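Local coordinates for 43.8 kDa insecticidal crystal protein (Bacillus thuringiensis, PDB 4JP0) that acts with the partner protein Cry34Ab1 as a binary insecticidal toxin against western corn rootworm, with the larval midgut epithelium as its probable primary target, at residues I244-F249 with I328-I333; L279-S284 with T316-Y321; Q305-I310 with P347-A352; E362-I367 with S373-L378. One frame throughout, in Å; residues are numbered along the deposited sequence. Where two conformers were deposited one is given.

Contact 1: residues I244-F249 with I328-I333; sequences INTLGF and IRIMQI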
# COMPACT_ATOMS: atom_id res chain seq x y z
N ILE A 244 -10.83 -1.42 -0.01
CA ILE A 244 -11.04 -2.66 -0.74
C ILE A 244 -11.33 -2.37 -2.20
O ILE A 244 -10.67 -2.88 -3.09
CB ILE A 244 -12.19 -3.49 -0.15
CG1 ILE A 244 -11.93 -3.83 1.30
CG2 ILE A 244 -12.38 -4.78 -1.01
CD1 ILE A 244 -13.20 -4.33 2.05
N ASN A 245 -12.33 -1.55 -2.49
CA ASN A 245 -12.64 -1.39 -3.91
C ASN A 245 -11.56 -0.62 -4.68
O ASN A 245 -11.49 -0.71 -5.90
CB ASN A 245 -14.04 -0.80 -4.13
CG ASN A 245 -15.18 -1.89 -4.13
OD1 ASN A 245 -14.94 -3.12 -4.05
ND2 ASN A 245 -16.42 -1.43 -4.22
N THR A 246 -10.71 0.13 -3.98
CA THR A 246 -9.66 0.90 -4.67
C THR A 246 -8.35 0.15 -4.84
O THR A 246 -7.74 0.23 -5.89
CB THR A 246 -9.37 2.26 -3.95
OG1 THR A 246 -10.60 2.98 -3.74
CG2 THR A 246 -8.62 3.18 -4.86
N LEU A 247 -7.92 -0.58 -3.81
CA LEU A 247 -6.64 -1.28 -3.83
C LEU A 247 -6.71 -2.79 -3.64
O LEU A 247 -5.71 -3.48 -3.79
CB LEU A 247 -5.74 -0.73 -2.74
CG LEU A 247 -5.29 0.73 -2.93
CD1 LEU A 247 -4.60 1.23 -1.68
CD2 LEU A 247 -4.39 0.84 -4.19
N GLY A 248 -7.88 -3.32 -3.29
CA GLY A 248 -7.98 -4.77 -3.12
C GLY A 248 -7.43 -5.33 -1.81
O GLY A 248 -7.02 -6.50 -1.73
N PHE A 249 -7.38 -4.50 -0.78
CA PHE A 249 -7.02 -5.02 0.55
C PHE A 249 -7.83 -4.33 1.63
O PHE A 249 -8.41 -3.26 1.39
CB PHE A 249 -5.50 -5.08 0.83
CG PHE A 249 -4.85 -3.76 1.08
CD1 PHE A 249 -4.71 -3.26 2.37
CD2 PHE A 249 -4.24 -3.07 0.04
CE1 PHE A 249 -4.06 -2.08 2.61
CE2 PHE A 249 -3.60 -1.88 0.26
CZ PHE A 249 -3.49 -1.38 1.53
N ILE A 328 -3.26 14.29 -6.07
CA ILE A 328 -4.72 14.37 -5.98
C ILE A 328 -5.21 13.15 -5.20
O ILE A 328 -5.07 12.04 -5.65
CB ILE A 328 -5.36 14.39 -7.40
CG1 ILE A 328 -4.92 15.67 -8.13
CG2 ILE A 328 -6.90 14.36 -7.31
CD1 ILE A 328 -5.30 15.72 -9.63
N ARG A 329 -5.77 13.37 -4.02
CA ARG A 329 -6.17 12.24 -3.19
C ARG A 329 -7.43 11.60 -3.74
O ARG A 329 -8.41 12.30 -4.03
CB ARG A 329 -6.40 12.71 -1.73
CG ARG A 329 -6.43 11.58 -0.73
CD ARG A 329 -6.65 12.04 0.74
NE ARG A 329 -7.95 12.68 0.88
CZ ARG A 329 -8.24 13.66 1.72
NH1 ARG A 329 -7.33 14.14 2.54
NH2 ARG A 329 -9.48 14.16 1.74
N ILE A 330 -7.43 10.26 -3.87
CA ILE A 330 -8.62 9.58 -4.35
C ILE A 330 -9.19 8.62 -3.30
O ILE A 330 -10.27 8.08 -3.47
CB ILE A 330 -8.39 8.85 -5.70
CG1 ILE A 330 -7.44 7.66 -5.55
CG2 ILE A 330 -7.84 9.80 -6.72
CD1 ILE A 330 -7.63 6.58 -6.63
N MET A 331 -8.46 8.44 -2.20
CA MET A 331 -8.89 7.54 -1.16
C MET A 331 -8.15 7.77 0.15
O MET A 331 -6.96 8.03 0.15
CB MET A 331 -8.68 6.09 -1.60
CG MET A 331 -9.39 5.12 -0.66
SD MET A 331 -8.28 4.59 0.67
CE MET A 331 -7.41 3.49 -0.47
N GLN A 332 -8.86 7.66 1.27
CA GLN A 332 -8.22 7.69 2.58
C GLN A 332 -9.01 6.84 3.53
O GLN A 332 -10.22 6.73 3.39
CB GLN A 332 -8.19 9.09 3.15
CG GLN A 332 -9.57 9.74 3.22
CD GLN A 332 -9.63 11.01 4.08
OE1 GLN A 332 -8.72 11.28 4.88
NE2 GLN A 332 -10.69 11.78 3.92
N ILE A 333 -8.33 6.26 4.51
CA ILE A 333 -9.01 5.53 5.57
C ILE A 333 -8.16 5.70 6.80
O ILE A 333 -6.93 5.64 6.70
CB ILE A 333 -9.22 4.02 5.23
CG1 ILE A 333 -9.69 3.25 6.47
CG2 ILE A 333 -7.94 3.42 4.73
CD1 ILE A 333 -10.21 1.81 6.17
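Thr-246 OG1 hydrogen-bonds to Thr-242 O, one turn back along its own helix, and the oxygen so engaged still meets Met-331 across the contact: OG1 lies 3.9 Å from Met-331 CG. With OG1 beside the backbone N (chi1 -52°), the methyl CG2 is swung anti to that N and reaches Ile-330 CD1 at 4.0 Å. Thr-246 thus touches two consecutive strand residues with its two branches. The Thr-246 and Met-331 side chains run past each other in opposite directions. Met-331 CG stands anti to its N, and bends at chi2 and at chi3 (-76°) bring the terminal methyl back to the helix end: Met-331 CE packs at 3.8 Å against Leu-247 CD1 and at 4.2 Å from Thr-246 CB. No hydrogen bond crosses the contact. Two neighbouring strand residues can both face the helix because Ile-330 and Met-331 form a classic beta bulge opposite Leu-320, whose backbone O and N pair with Ile-330 N and Met-331 O. On the other side, Gly-248 N to Ile-244 O closes the last turn before the positive phi of Gly-248 ends the helix. Helix 240-247 lies against strand 327-346; Leu-320 of strand 307-323 and Leu-205 of strand 202-221 also pack on Leu-247, and Tyr-203 touches Ile-330.

Contact 2: residues L279-S284 with T316-Y321; sequences LKIEYS and TSLELY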
# COMPACT_ATOMS: atom_id res chain seq x y z
N LEU A 279 5.54 0.34 3.54
CA LEU A 279 4.58 1.03 4.40
C LEU A 279 4.67 0.59 5.84
O LEU A 279 4.06 1.22 6.72
CB LEU A 279 3.18 0.85 3.87
CG LEU A 279 2.96 1.43 2.47
CD1 LEU A 279 1.52 1.25 2.06
CD2 LEU A 279 3.36 2.92 2.44
N LYS A 280 5.44 -0.47 6.09
CA LYS A 280 5.59 -1.03 7.45
C LYS A 280 4.27 -1.40 8.05
O LYS A 280 3.95 -1.01 9.20
CB LYS A 280 6.37 -0.09 8.39
CG LYS A 280 7.57 0.55 7.73
CD LYS A 280 8.07 1.74 8.53
CE LYS A 280 9.56 1.99 8.30
NZ LYS A 280 10.28 2.22 9.62
N ILE A 281 3.51 -2.17 7.29
CA ILE A 281 2.22 -2.67 7.76
C ILE A 281 2.34 -4.18 7.81
O ILE A 281 2.78 -4.81 6.86
CB ILE A 281 1.15 -2.29 6.75
CG1 ILE A 281 0.90 -0.78 6.77
CG2 ILE A 281 -0.14 -3.01 7.05
CD1 ILE A 281 0.09 -0.33 5.60
N GLU A 282 1.98 -4.76 8.95
CA GLU A 282 2.06 -6.20 9.13
C GLU A 282 0.93 -6.91 8.39
O GLU A 282 -0.13 -6.33 8.15
CB GLU A 282 1.97 -6.52 10.63
CG GLU A 282 3.22 -6.11 11.39
CD GLU A 282 3.19 -6.46 12.87
OE1 GLU A 282 2.12 -6.87 13.39
OE2 GLU A 282 4.27 -6.33 13.51
N TYR A 283 1.19 -8.14 7.99
CA TYR A 283 0.14 -9.01 7.51
C TYR A 283 -0.73 -9.34 8.72
O TYR A 283 -0.22 -9.55 9.84
CB TYR A 283 0.73 -10.30 6.95
CG TYR A 283 1.61 -10.11 5.73
CD1 TYR A 283 2.96 -10.38 5.76
CD2 TYR A 283 1.08 -9.67 4.53
CE1 TYR A 283 3.76 -10.21 4.63
CE2 TYR A 283 1.88 -9.50 3.41
CZ TYR A 283 3.21 -9.76 3.48
OH TYR A 283 4.00 -9.59 2.38
N SER A 284 -2.03 -9.37 8.50
CA SER A 284 -2.96 -9.68 9.58
C SER A 284 -2.84 -11.12 10.02
O SER A 284 -2.47 -11.99 9.23
CB SER A 284 -4.40 -9.40 9.15
OG SER A 284 -5.31 -9.83 10.14
N THR A 316 -3.74 5.34 12.31
CA THR A 316 -3.00 5.13 11.06
C THR A 316 -3.87 5.61 9.91
O THR A 316 -5.03 5.20 9.79
CB THR A 316 -2.67 3.65 10.88
OG1 THR A 316 -1.76 3.27 11.92
CG2 THR A 316 -1.86 3.40 9.59
N SER A 317 -3.32 6.45 9.05
CA SER A 317 -4.07 6.96 7.91
C SER A 317 -3.39 6.50 6.61
O SER A 317 -2.27 6.88 6.33
CB SER A 317 -4.12 8.49 7.94
OG SER A 317 -4.93 8.99 6.89
N LEU A 318 -4.08 5.69 5.83
CA LEU A 318 -3.58 5.23 4.54
C LEU A 318 -4.24 6.13 3.50
O LEU A 318 -5.46 6.28 3.49
CB LEU A 318 -4.00 3.78 4.35
CG LEU A 318 -3.04 2.83 5.05
CD1 LEU A 318 -3.46 1.35 4.91
CD2 LEU A 318 -1.68 3.03 4.47
N GLU A 319 -3.45 6.78 2.65
CA GLU A 319 -4.01 7.76 1.71
C GLU A 319 -3.37 7.56 0.34
O GLU A 319 -2.17 7.47 0.23
CB GLU A 319 -3.74 9.19 2.22
CG GLU A 319 -4.31 9.47 3.62
CD GLU A 319 -3.83 10.79 4.24
OE1 GLU A 319 -3.29 11.66 3.54
OE2 GLU A 319 -3.97 10.99 5.47
N LEU A 320 -4.20 7.53 -0.68
CA LEU A 320 -3.75 7.24 -2.03
C LEU A 320 -3.98 8.44 -2.93
O LEU A 320 -5.09 9.01 -2.93
CB LEU A 320 -4.54 6.06 -2.56
CG LEU A 320 -4.20 5.59 -3.97
CD1 LEU A 320 -2.83 4.96 -3.99
CD2 LEU A 320 -5.24 4.57 -4.49
N TYR A 321 -2.96 8.77 -3.72
CA TYR A 321 -2.95 9.96 -4.58
C TYR A 321 -2.56 9.69 -6.02
O TYR A 321 -1.61 8.91 -6.29
CB TYR A 321 -1.92 10.96 -4.04
CG TYR A 321 -2.14 11.38 -2.59
CD1 TYR A 321 -1.75 10.56 -1.54
CD2 TYR A 321 -2.78 12.58 -2.29
CE1 TYR A 321 -1.95 10.92 -0.25
CE2 TYR A 321 -2.97 12.97 -0.96
CZ TYR A 321 -2.57 12.12 0.05
OH TYR A 321 -2.77 12.48 1.38
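Where the chain leaves helix 272-279, Leu-279 and Ile-281 are laid against Leu-318, on strand 307-323 of the four-stranded antiparallel sheet. Ile-281 and Leu-318 reach toward each other tip to tip: Ile-281 CD1 is centred on the leucine fork, 4.0 Å from Leu-318 CD1 and 4.0 Å from Leu-318 CD2. Ile-281 CG1 stands anti to the carbonyl carbon (chi1 -70°), and an extended chi2 carries the terminal methyl straight on toward the strand. Leu-279 makes the looser touch, its CD1 4.4 Å from Leu-318 CD2. Lys-280, with positive phi, turns the chain between these two apolar residues. All three touching residues are buried, and the contact is purely apolar. Leu-318 sits in an inner strand, its backbone bonded to Ile-333 of strand 327-346, while its side chain also meets Ile-243 of helix 240-247. Such long antiparallel strands are consistent with the aerolysin-like fold of Toxin_10 proteins, and here the exit of helix 272-279 and the side of helix 240-247 both pack on Leu-318. The alternating residues of the strand carry polar groups instead. Ser-317 OG donates to Glu-319 OE2 at 2.6 Å, using the anti lone pair of that oxygen, and OG has a second partner in Gln-334 NE2. Tyr-321 OH approaches the other carboxylate oxygen, but the modelled separation is too short for its exact geometry to be trusted. The polypeptide beyond Ile-281 is held by backbone hydrogen bonds of Glu-282 and Ser-284 with Met-257, while Asn-276 ND2 bonds to Ile-281 O.

Contact 3: residues Q305-I310 with P347-A352; sequences QSMNSI and PNHQQA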
# COMPACT_ATOMS: atom_id res chain seq x y z
N GLN A 305 -7.35 12.67 46.73
CA GLN A 305 -7.63 13.84 45.89
C GLN A 305 -8.39 13.42 44.63
O GLN A 305 -8.37 12.26 44.23
CB GLN A 305 -6.34 14.54 45.43
CG GLN A 305 -5.52 15.25 46.51
CD GLN A 305 -4.67 14.30 47.35
OE1 GLN A 305 -3.90 13.49 46.81
NE2 GLN A 305 -4.79 14.42 48.67
N SER A 306 -9.01 14.38 43.96
CA SER A 306 -9.73 14.05 42.74
C SER A 306 -8.74 13.87 41.60
O SER A 306 -7.60 14.29 41.73
CB SER A 306 -10.72 15.15 42.39
OG SER A 306 -10.11 16.16 41.61
N MET A 307 -9.17 13.28 40.49
CA MET A 307 -8.27 13.06 39.39
C MET A 307 -9.03 13.03 38.08
O MET A 307 -10.22 12.69 38.06
CB MET A 307 -7.56 11.75 39.63
CG MET A 307 -6.86 11.14 38.45
SD MET A 307 -6.44 9.45 38.93
CE MET A 307 -7.85 8.68 38.66
N ASN A 308 -8.35 13.39 36.99
CA ASN A 308 -8.91 13.36 35.65
C ASN A 308 -8.02 12.45 34.80
O ASN A 308 -6.81 12.41 34.99
CB ASN A 308 -8.98 14.77 35.05
CG ASN A 308 -9.73 15.79 35.97
OD1 ASN A 308 -9.25 16.92 36.20
ND2 ASN A 308 -10.88 15.39 36.51
N SER A 309 -8.63 11.72 33.86
CA SER A 309 -7.87 10.82 33.00
C SER A 309 -8.36 10.98 31.58
O SER A 309 -9.50 11.40 31.36
CB SER A 309 -8.08 9.37 33.44
OG SER A 309 -7.31 8.45 32.67
N ILE A 310 -7.50 10.68 30.63
CA ILE A 310 -7.90 10.66 29.24
C ILE A 310 -6.99 9.65 28.56
O ILE A 310 -5.86 9.42 29.01
CB ILE A 310 -7.77 12.05 28.59
CG1 ILE A 310 -8.42 12.06 27.20
CG2 ILE A 310 -6.33 12.45 28.51
CD1 ILE A 310 -8.69 13.43 26.63
N PRO A 347 -4.09 14.91 38.57
CA PRO A 347 -2.62 14.98 38.63
C PRO A 347 -1.99 13.73 38.04
O PRO A 347 -2.61 12.67 38.07
CB PRO A 347 -2.32 15.05 40.14
CG PRO A 347 -3.57 15.52 40.75
CD PRO A 347 -4.70 14.94 39.90
N ASN A 348 -0.77 13.85 37.53
CA ASN A 348 -0.13 12.72 36.81
C ASN A 348 0.53 11.70 37.76
O ASN A 348 1.71 11.81 38.11
CB ASN A 348 0.85 13.22 35.75
CG ASN A 348 1.33 12.10 34.81
OD1 ASN A 348 1.24 10.92 35.13
ND2 ASN A 348 1.83 12.49 33.63
N HIS A 349 -0.25 10.71 38.17
CA HIS A 349 0.21 9.69 39.09
C HIS A 349 1.29 8.84 38.47
O HIS A 349 2.19 8.38 39.16
CB HIS A 349 -0.92 8.76 39.54
CG HIS A 349 -2.01 9.43 40.32
ND1 HIS A 349 -3.12 8.75 40.77
CD2 HIS A 349 -2.16 10.71 40.73
CE1 HIS A 349 -3.90 9.58 41.44
NE2 HIS A 349 -3.35 10.78 41.43
N GLN A 350 1.19 8.58 37.16
CA GLN A 350 2.21 7.79 36.49
C GLN A 350 3.55 8.52 36.45
O GLN A 350 4.60 7.92 36.68
CB GLN A 350 1.77 7.36 35.07
CG GLN A 350 2.65 6.25 34.48
CD GLN A 350 1.88 5.31 33.54
OE1 GLN A 350 0.69 5.03 33.78
NE2 GLN A 350 2.55 4.83 32.49
N GLN A 351 3.53 9.81 36.15
CA GLN A 351 4.78 10.56 36.16
C GLN A 351 5.32 10.61 37.59
O GLN A 351 6.52 10.49 37.80
CB GLN A 351 4.60 11.98 35.64
CG GLN A 351 5.90 12.76 35.66
CD GLN A 351 5.71 14.24 35.50
OE1 GLN A 351 4.74 14.80 36.04
NE2 GLN A 351 6.62 14.89 34.78
N ALA A 352 4.44 10.77 38.57
CA ALA A 352 4.92 10.80 39.94
C ALA A 352 5.68 9.51 40.36
O ALA A 352 6.78 9.57 40.95
CB ALA A 352 3.77 11.10 40.93
O HOH W 1 -4.87 12.57 42.67
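A methionine sulfur leaning obliquely on an imidazole sets this contact apart: Met-307 SD lies 4.1 Å from the centroid of the His-349 ring, 35° off its normal. His-349 CE1 is the ring atom nearest to Met-307 SD, at 3.6 Å, with ND1 a little farther. An anti chi1 (164°) carries Met-307 out from the strand to the ring, and the bend at chi3 turns only its terminal methyl. The same imidazole uses its edge for a polar link: a water lying in the ring plane is 2.7 Å from His-349 NE2, and gives a weak hydrogen bond to Ser-306 O. That water therefore bridges the two segments, which share no direct hydrogen bond. Pro-347, preceded by a cis peptide bond, sets its ring beside the strand; its CD lies 3.5 Å from Ser-306 O and 4.1 Å from Met-307 CA. Met-307 is buried and also packs on Ile-299 and Leu-221, while Leu-378 of helix 372-380 borders the imidazole. Ser-345 OG bonds both Pro-347 O and His-349 N, which ties the turn between strand and helix together. Asn-348 is the centre of an inverse gamma turn and the N-cap residue of helix 349-355. Asn-348 OD1 accepts from Gln-351 N at 2.7 Å in a nearly straight bond (166°), although the donor stands above the carbonyl plane. Strand 327-346 thus passes through a cis-proline turn into an asparagine-capped helix, a strand-to-helix junction at the far end of the long antiparallel sheet.

Contact 4: residues E362-I367 with S373-L378; sequences EEVEEI and STLIKL. Unlike the reference sequence in segment 373-378: Ile-376 (reference Lys).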
# COMPACT_ATOMS: atom_id res chain seq x y z
N GLU A 362 10.07 14.45 48.86
CA GLU A 362 9.91 15.90 48.92
C GLU A 362 10.10 16.51 47.53
O GLU A 362 9.41 17.45 47.17
CB GLU A 362 10.84 16.53 49.98
CG GLU A 362 10.27 16.41 51.39
CD GLU A 362 11.33 16.40 52.49
OE1 GLU A 362 11.24 17.21 53.44
OE2 GLU A 362 12.26 15.56 52.42
N GLU A 363 11.05 15.98 46.75
CA GLU A 363 11.26 16.50 45.40
C GLU A 363 10.05 16.24 44.50
O GLU A 363 9.56 17.12 43.82
CB GLU A 363 12.52 15.88 44.74
CG GLU A 363 13.82 16.40 45.36
CD GLU A 363 15.08 15.77 44.76
OE1 GLU A 363 14.98 14.71 44.09
OE2 GLU A 363 16.18 16.35 44.98
N VAL A 364 9.58 15.00 44.50
CA VAL A 364 8.41 14.69 43.69
C VAL A 364 7.20 15.52 44.12
O VAL A 364 6.46 16.04 43.29
CB VAL A 364 8.12 13.20 43.72
CG1 VAL A 364 6.89 12.89 42.87
CG2 VAL A 364 9.36 12.47 43.18
N GLU A 365 7.03 15.66 45.43
CA GLU A 365 5.92 16.44 45.95
C GLU A 365 5.94 17.82 45.32
O GLU A 365 4.90 18.33 44.90
CB GLU A 365 6.02 16.54 47.47
CG GLU A 365 4.96 17.40 48.13
CD GLU A 365 5.23 17.58 49.61
OE1 GLU A 365 5.33 16.55 50.33
OE2 GLU A 365 5.36 18.74 50.05
N GLU A 366 7.13 18.42 45.28
CA GLU A 366 7.33 19.74 44.69
C GLU A 366 7.08 19.75 43.19
O GLU A 366 6.43 20.67 42.66
CB GLU A 366 8.75 20.26 44.96
CG GLU A 366 9.05 21.48 44.11
CD GLU A 366 10.35 22.21 44.43
OE1 GLU A 366 10.94 22.08 45.55
OE2 GLU A 366 10.77 22.95 43.52
N ILE A 367 7.57 18.73 42.49
CA ILE A 367 7.45 18.71 41.03
C ILE A 367 6.02 18.47 40.54
O ILE A 367 5.59 19.06 39.54
CB ILE A 367 8.34 17.60 40.46
CG1 ILE A 367 9.82 17.94 40.71
CG2 ILE A 367 8.04 17.38 38.95
CD1 ILE A 367 10.76 16.79 40.42
N SER A 373 1.86 11.93 51.43
CA SER A 373 1.05 10.79 51.85
C SER A 373 0.46 10.13 50.61
O SER A 373 0.42 8.91 50.52
CB SER A 373 -0.05 11.21 52.83
OG SER A 373 -0.94 12.11 52.21
N THR A 374 0.04 10.92 49.64
CA THR A 374 -0.54 10.35 48.43
C THR A 374 0.50 9.59 47.64
O THR A 374 0.21 8.54 47.06
CB THR A 374 -1.14 11.43 47.55
OG1 THR A 374 -2.28 11.99 48.22
CG2 THR A 374 -1.70 10.82 46.28
N LEU A 375 1.71 10.16 47.58
CA LEU A 375 2.82 9.52 46.87
C LEU A 375 3.05 8.12 47.45
O LEU A 375 3.30 7.15 46.74
CB LEU A 375 4.07 10.36 46.99
CG LEU A 375 4.06 11.63 46.15
CD1 LEU A 375 5.35 12.39 46.35
CD2 LEU A 375 3.80 11.34 44.66
N ILE A 376 2.96 8.02 48.77
CA ILE A 376 3.13 6.73 49.40
C ILE A 376 1.96 5.79 49.09
O ILE A 376 2.18 4.61 48.76
CB ILE A 376 3.32 6.92 50.88
CG1 ILE A 376 4.63 7.69 51.13
CG2 ILE A 376 3.29 5.56 51.58
CD1 ILE A 376 4.90 8.00 52.60
N LYS A 377 0.73 6.30 49.17
CA LYS A 377 -0.44 5.49 48.82
C LYS A 377 -0.30 4.99 47.40
O LYS A 377 -0.59 3.83 47.12
CB LYS A 377 -1.73 6.30 48.92
CG LYS A 377 -2.26 6.54 50.33
CD LYS A 377 -3.77 6.82 50.31
CE LYS A 377 -4.29 7.20 51.71
NZ LYS A 377 -5.53 6.47 52.12
N LEU A 378 0.16 5.86 46.51
CA LEU A 378 0.31 5.51 45.10
C LEU A 378 1.24 4.32 44.94
O LEU A 378 0.89 3.33 44.28
CB LEU A 378 0.83 6.71 44.29
CG LEU A 378 -0.27 7.71 43.95
CD1 LEU A 378 0.31 9.01 43.45
CD2 LEU A 378 -1.21 7.10 42.92
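Leu-375 packs against Val-364 where two short helices, 361-368 and 372-380, meet in the C-terminal helical cluster, joined by only a few residues. The tight side is centred on Leu-375 and Val-364, whose side chains cross at a slant. Val-364 CG1 is anti to the backbone N (chi1 179°), which points it at the leucine fork: it lies 3.8 Å from Leu-375 CD1 and 3.9 Å from Leu-375 CD2. Helix 349-355 closes the same small core, Leu-355 packing on Val-364 and Ala-352 on Leu-375, while Tyr-361 also touches Leu-375. The contact loosens toward solvent at Glu-365. There the aliphatic start of the side chain borders Leu-375 only distantly, Glu-365 CB standing 4.4 Å from Leu-375 CD1, and the partly exposed residue takes little part in the buried surface. The exposed glutamates farther round the helix stay clear of the partner. No hydrogen bond or salt bridge joins the two segments. Leu-375 pushes in far enough to meet main chain as well as side chain: its CD1 comes to 3.8 Å from the backbone N of Glu-365.

In the fold
Contacts 1 and 2 lie near the middle of the elongated chain, their centres about 11 Å apart, and meet through strands 307-323 and 327-346. Contact 2 is fully buried and aliphatic; contact 1, partly buried, mixes a threonine and a methionine with leucine and isoleucine. Contact 3 uses strand 307-323 again, but its centre is about 34 Å from that of contact 2; it adds a sulfur-aromatic meeting and a bridging water. The centres of contacts 3 and 4 are about 12 Å apart, both far from the chain centre, and contact 4 returns to aliphatic chemistry in a small helical core with glutamates on its solvent side. Gln-305 OE1 to Thr-374 OG1 (2.6 Å) joins these last two.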